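Local coordinates for protein copper-containing nitrite reductase (Hyphomicrobium denitrificans 1NES1, PDB 6TFO) that probably reduces nitrite to nitric oxide at a copper centre, working as a homotrimer and drawing electrons through its type 1 copper sites, at residues V202-T207 against E283-L288; E301-K306 against P361-S366. One frame throughout, in Å; residues are numbered along the deposited sequence.

Contact 1: V202-T207 against E283-L288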
loop_
_atom_site.group_PDB
_atom_site.type_symbol
_atom_site.label_atom_id
_atom_site.label_comp_id
_atom_site.label_asym_id
_atom_site.label_seq_id
_atom_site.Cartn_x
_atom_site.Cartn_y
_atom_site.Cartn_z
ATOM N N VAL C 202 4.876 -21.676 53.763
ATOM C CA VAL C 202 5.854 -22.249 54.719
ATOM C C VAL C 202 6.106 -21.221 55.835
ATOM O O VAL C 202 5.537 -20.089 55.797
ATOM C CB VAL C 202 7.144 -22.654 53.982
ATOM C CG1 VAL C 202 6.852 -23.713 52.926
ATOM C CG2 VAL C 202 7.878 -21.452 53.383
ATOM N N ARG C 203 6.898 -21.624 56.828
ATOM C CA ARG C 203 7.311 -20.785 57.975
ATOM C C ARG C 203 8.781 -20.432 57.737
ATOM O O ARG C 203 9.505 -21.304 57.229
ATOM C CB ARG C 203 7.046 -21.597 59.243
ATOM C CG ARG C 203 7.544 -20.947 60.522
ATOM C CD ARG C 203 7.927 -22.018 61.531
ATOM N NE ARG C 203 8.030 -21.462 62.873
ATOM C CZ ARG C 203 9.087 -20.796 63.344
ATOM N NH1 ARG C 203 10.180 -20.630 62.614
ATOM N NH2 ARG C 203 9.059 -20.315 64.571
ATOM N N VAL C 204 9.220 -19.208 58.046
ATOM C CA VAL C 204 10.669 -18.855 57.972
ATOM C C VAL C 204 11.444 -19.913 58.765
ATOM O O VAL C 204 10.892 -20.438 59.777
ATOM C CB VAL C 204 10.981 -17.423 58.445
ATOM C CG1 VAL C 204 10.644 -17.186 59.921
ATOM C CG2 VAL C 204 12.428 -17.049 58.134
ATOM N N GLY C 205 12.653 -20.243 58.306
ATOM C CA GLY C 205 13.488 -21.304 58.901
ATOM C C GLY C 205 13.223 -22.671 58.297
ATOM O O GLY C 205 14.143 -23.505 58.357
ATOM N N ASP C 206 12.040 -22.906 57.720
ATOM C CA ASP C 206 11.703 -24.191 57.051
ATOM C C ASP C 206 12.762 -24.533 55.992
ATOM O O ASP C 206 13.355 -23.606 55.401
ATOM C CB ASP C 206 10.315 -24.166 56.418
ATOM C CG ASP C 206 9.189 -24.359 57.410
ATOM O OD1 ASP C 206 9.494 -24.705 58.542
ATOM O OD2 ASP C 206 8.014 -24.162 57.030
ATOM N N THR C 207 13.004 -25.830 55.800
ATOM C CA THR C 207 13.797 -26.394 54.677
ATOM C C THR C 207 12.800 -26.946 53.646
ATOM O O THR C 207 11.996 -27.833 54.008
ATOM C CB THR C 207 14.826 -27.402 55.211
ATOM O OG1 THR C 207 15.870 -26.628 55.803
ATOM C CG2 THR C 207 15.431 -28.295 54.149
ATOM N N GLU C 283 5.888 -17.350 56.076
ATOM C CA GLU C 283 5.295 -16.730 57.290
ATOM C C GLU C 283 6.402 -16.325 58.262
ATOM O O GLU C 283 7.363 -17.059 58.481
ATOM C CB GLU C 283 4.332 -17.691 57.976
ATOM C CG GLU C 283 2.957 -17.753 57.332
ATOM C CD GLU C 283 1.959 -18.505 58.195
ATOM O OE1 GLU C 283 2.193 -18.563 59.407
ATOM O OE2 GLU C 283 0.957 -19.021 57.668
ATOM N N PRO C 284 6.306 -15.145 58.903
ATOM C CA PRO C 284 7.231 -14.796 59.984
ATOM C C PRO C 284 6.920 -15.699 61.193
ATOM O O PRO C 284 5.869 -16.323 61.182
ATOM C CB PRO C 284 6.922 -13.308 60.236
ATOM C CG PRO C 284 5.465 -13.143 59.830
ATOM C CD PRO C 284 5.256 -14.132 58.703
ATOM N N GLU C 285 7.799 -15.759 62.197
ATOM C CA GLU C 285 7.663 -16.686 63.360
ATOM C C GLU C 285 6.262 -16.580 63.975
ATOM O O GLU C 285 5.629 -17.647 64.193
ATOM C CB GLU C 285 8.745 -16.410 64.400
ATOM C CG GLU C 285 10.121 -16.865 63.966
ATOM C CD GLU C 285 11.018 -17.294 65.110
ATOM O OE1 GLU C 285 11.912 -18.121 64.858
ATOM O OE2 GLU C 285 10.798 -16.819 66.251
ATOM N N GLY C 286 5.753 -15.361 64.177
ATOM C CA GLY C 286 4.409 -15.140 64.757
ATOM C C GLY C 286 3.255 -15.699 63.933
ATOM O O GLY C 286 2.172 -15.876 64.491
ATOM N N GLY C 287 3.444 -15.961 62.639
ATOM C CA GLY C 287 2.347 -16.022 61.653
ATOM C C GLY C 287 1.987 -14.612 61.215
ATOM O O GLY C 287 2.599 -13.672 61.726
ATOM N N LEU C 288 1.043 -14.455 60.297
ATOM C CA LEU C 288 0.519 -13.123 59.913
ATOM C C LEU C 288 -0.609 -12.788 60.873
ATOM O O LEU C 288 -1.222 -13.693 61.419
ATOM C CB LEU C 288 -0.003 -13.157 58.472
ATOM C CG LEU C 288 1.053 -13.296 57.380
ATOM C CD1 LEU C 288 0.365 -13.429 56.039
ATOM C CD2 LEU C 288 2.004 -12.109 57.358
#
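Arg203 and Glu283 pair as parallel strand neighbours, and the backbone on both sides of Arg203 does the gripping. Glu283 N donates to Val202 O at 2.8 Å, and Val204 N returns the bond to Glu283 O at 2.9 Å, nearly straight at 167°. Val204 closes down on the same carbonyl: with CG1 between its backbone N and carbonyl carbon (chi1 63°), that methyl lies 3.6 Å from Glu283 O and also reaches the backbone N of Glu285. This is the tight part. On the solvent side the hold is looser. The extended chain of Arg203 brings NH2 alongside the exposed Glu285, but the salt bridge to OE1 is long, 3.6 Å, and the guanidinium and carboxylate planes stand 61° apart. The firmer bond of that guanidinium runs back to its own segment, NH1 to Val204 O at 2.9 Å. A type II turn from Arg203 to Asp206 follows, tied by Arg203 N to Asp206 OD2, which also meets Arg162 in a salt bridge. The carboxylate of Glu283 turns to Arg201. Within the chain, strand 200-203 is an outermost strand of its cupredoxin sheet, beside strand 277-283, with Val204 resting on Val282 and Pro256.

Contact 2: E301-K306 against P361-S366; sequences EIYTVK and PNFTSS
The Phe363 ring takes Glu301 OE1 and Tyr303 OH at its edge, both in its plane, while the Tyr303 ring meets Pro361 CD at an edge, 4.0 Å from CE1. Phe329 joins Phe363 edge-to-face. The Glu301 carboxylate, turned 73° from the Phe363 ring, is gripped from several sides: OE1 takes Asn362 N on its syn lone pair at 3.0 Å and Tyr303 OH from the anti side, tilted out of the carboxylate plane, at 2.7 Å, while Phe363 N comes to OE2 at 2.9 Å from above that plane. A bend at chi2 (108°) swings the acid to the two backbone N-H groups. Here, in the second cupredoxin domain of the core, the chain leaves strand 351-360 through the cis peptide before Pro361 and enters strand 365-370. One water donates to both Glu301 OE2 and Phe363 O. With an alanine at Glu301, the N-H groups of Asn362 and Phe363 would probably be left without their acceptors and the Tyr303 hydroxyl without the oxygen it donates to. That hydroxyl also accepts from Asn362 ND2, 2.9 Å away and in line at 166°, and ND2 bonds to Ser422 of a neighbouring subunit. Pro361 packs on Ile272 and Thr273, its side chain about 10 Å from a bound copper.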
loop_
_atom_site.group_PDB
_atom_site.type_symbol
_atom_site.label_atom_id
_atom_site.label_comp_id
_atom_site.label_asym_id
_atom_site.label_seq_id
_atom_site.Cartn_x
_atom_site.Cartn_y
_atom_site.Cartn_z
ATOM N N GLU C 301 -0.604 -10.699 31.797
ATOM C CA GLU C 301 -0.956 -10.270 30.424
ATOM C C GLU C 301 -0.790 -11.456 29.460
ATOM O O GLU C 301 0.078 -12.318 29.674
ATOM C CB GLU C 301 -0.092 -9.078 29.981
ATOM C CG GLU C 301 0.184 -8.016 31.045
ATOM C CD GLU C 301 1.604 -7.978 31.583
ATOM O OE1 GLU C 301 2.546 -8.321 30.822
ATOM O OE2 GLU C 301 1.783 -7.574 32.749
ATOM N N ILE C 302 -1.600 -11.479 28.408
ATOM C CA ILE C 302 -1.471 -12.432 27.277
ATOM C C ILE C 302 -1.418 -11.601 25.985
ATOM O O ILE C 302 -2.175 -10.613 25.856
ATOM C CB ILE C 302 -2.594 -13.498 27.339
ATOM C CG1 ILE C 302 -2.347 -14.472 28.494
ATOM C CG2 ILE C 302 -2.746 -14.224 26.012
ATOM C CD1 ILE C 302 -3.411 -15.522 28.668
ATOM N N TYR C 303 -0.498 -11.979 25.102
ATOM C CA TYR C 303 -0.102 -11.246 23.873
ATOM C C TYR C 303 -0.536 -12.083 22.665
ATOM O O TYR C 303 0.203 -12.981 22.236
ATOM C CB TYR C 303 1.410 -10.995 23.888
ATOM C CG TYR C 303 1.898 -10.153 25.031
ATOM C CD1 TYR C 303 2.060 -10.693 26.300
ATOM C CD2 TYR C 303 2.180 -8.809 24.856
ATOM C CE1 TYR C 303 2.509 -9.919 27.366
ATOM C CE2 TYR C 303 2.633 -8.022 25.907
ATOM C CZ TYR C 303 2.795 -8.573 27.169
ATOM O OH TYR C 303 3.224 -7.805 28.215
ATOM N N THR C 304 -1.734 -11.827 22.148
ATOM C CA THR C 304 -2.335 -12.619 21.051
ATOM C C THR C 304 -2.208 -11.879 19.722
ATOM O O THR C 304 -2.264 -10.622 19.722
ATOM C CB THR C 304 -3.797 -12.959 21.346
ATOM O OG1 THR C 304 -4.515 -11.743 21.570
ATOM C CG2 THR C 304 -3.940 -13.877 22.540
ATOM N N VAL C 305 -2.081 -12.659 18.642
ATOM C CA VAL C 305 -2.096 -12.196 17.226
ATOM C C VAL C 305 -3.357 -11.351 17.014
ATOM O O VAL C 305 -3.214 -10.222 16.529
ATOM C CB VAL C 305 -2.025 -13.381 16.245
ATOM C CG1 VAL C 305 -2.280 -12.950 14.804
ATOM C CG2 VAL C 305 -0.699 -14.132 16.344
ATOM N N LYS C 306 -4.527 -11.875 17.389
ATOM C CA LYS C 306 -5.850 -11.231 17.154
ATOM C C LYS C 306 -6.255 -10.406 18.367
ATOM O O LYS C 306 -5.930 -10.749 19.504
ATOM C CB LYS C 306 -6.965 -12.252 16.886
ATOM C CG LYS C 306 -6.773 -13.190 15.699
ATOM C CD LYS C 306 -6.693 -12.481 14.368
ATOM C CE LYS C 306 -6.560 -13.440 13.205
ATOM N NZ LYS C 306 -6.999 -12.801 11.946
ATOM N N PRO C 361 4.125 -10.670 32.261
ATOM C CA PRO C 361 5.498 -10.338 32.644
ATOM C C PRO C 361 5.946 -8.870 32.675
ATOM O O PRO C 361 7.070 -8.653 33.069
ATOM C CB PRO C 361 6.314 -10.980 31.513
ATOM C CG PRO C 361 5.424 -10.845 30.316
ATOM C CD PRO C 361 4.054 -11.169 30.880
ATOM N N ASN C 362 5.116 -7.907 32.259
ATOM C CA ASN C 362 5.657 -6.567 31.905
ATOM C C ASN C 362 5.021 -5.410 32.679
ATOM O O ASN C 362 5.777 -4.464 32.926
ATOM C CB ASN C 362 5.565 -6.353 30.402
ATOM C CG ASN C 362 6.568 -7.224 29.686
ATOM O OD1 ASN C 362 7.720 -7.277 30.081
ATOM N ND2 ASN C 362 6.142 -7.897 28.635
ATOM N N PHE C 363 3.730 -5.469 33.038
ATOM C CA PHE C 363 2.950 -4.298 33.507
ATOM C C PHE C 363 2.786 -4.270 35.044
ATOM O O PHE C 363 2.425 -5.306 35.667
ATOM C CB PHE C 363 1.593 -4.287 32.808
ATOM C CG PHE C 363 1.667 -3.808 31.388
ATOM C CD1 PHE C 363 2.110 -4.646 30.384
ATOM C CD2 PHE C 363 1.344 -2.502 31.068
ATOM C CE1 PHE C 363 2.214 -4.187 29.085
ATOM C CE2 PHE C 363 1.453 -2.048 29.767
ATOM C CZ PHE C 363 1.875 -2.892 28.780
ATOM N N THR C 364 2.971 -3.073 35.620
ATOM C CA THR C 364 2.735 -2.721 37.048
ATOM C C THR C 364 1.237 -2.480 37.262
ATOM O O THR C 364 0.645 -1.668 36.536
ATOM C CB THR C 364 3.579 -1.498 37.429
ATOM O OG1 THR C 364 4.956 -1.876 37.314
ATOM C CG2 THR C 364 3.340 -1.007 38.836
ATOM N N SER C 365 0.635 -3.168 38.224
ATOM C CA SER C 365 -0.807 -3.033 38.544
ATOM C C SER C 365 -1.008 -1.900 39.553
ATOM O O SER C 365 -0.221 -1.800 40.502
ATOM C CB SER C 365 -1.365 -4.314 39.067
ATOM O OG SER C 365 -2.752 -4.176 39.305
ATOM N N SER C 366 -1.997 -1.049 39.323
ATOM C CA SER C 366 -2.475 -0.046 40.298
ATOM C C SER C 366 -3.659 -0.674 41.049
ATOM O O SER C 366 -4.819 -0.311 40.759
ATOM C CB SER C 366 -2.795 1.249 39.593
ATOM O OG SER C 366 -1.625 1.729 38.926
HETATM O O HOH W 1 0.192 -6.970 34.814
#

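Overall arrangement
From the N terminus, the chain runs through the N-terminal tethered cupredoxin domain and enters the first core cupredoxin domain. Contact 1 closes a loop of 75 residues between 202-207 and 283-288, and that loop holds the copper ligands His222, His227, His262, Cys263, His271 and Met276. The chain then enters the second core domain with strand 293-302, where contact 2 closes a loop of 54 residues, from the end of that strand to the turn joining strands 351-360 and 365-370. The two loops follow in series, neither nested nor crossed. The centres of the two contacts lie about 33 Å apart: contact 1 toward the periphery, contact 2 near the chain's centre and a subunit interface.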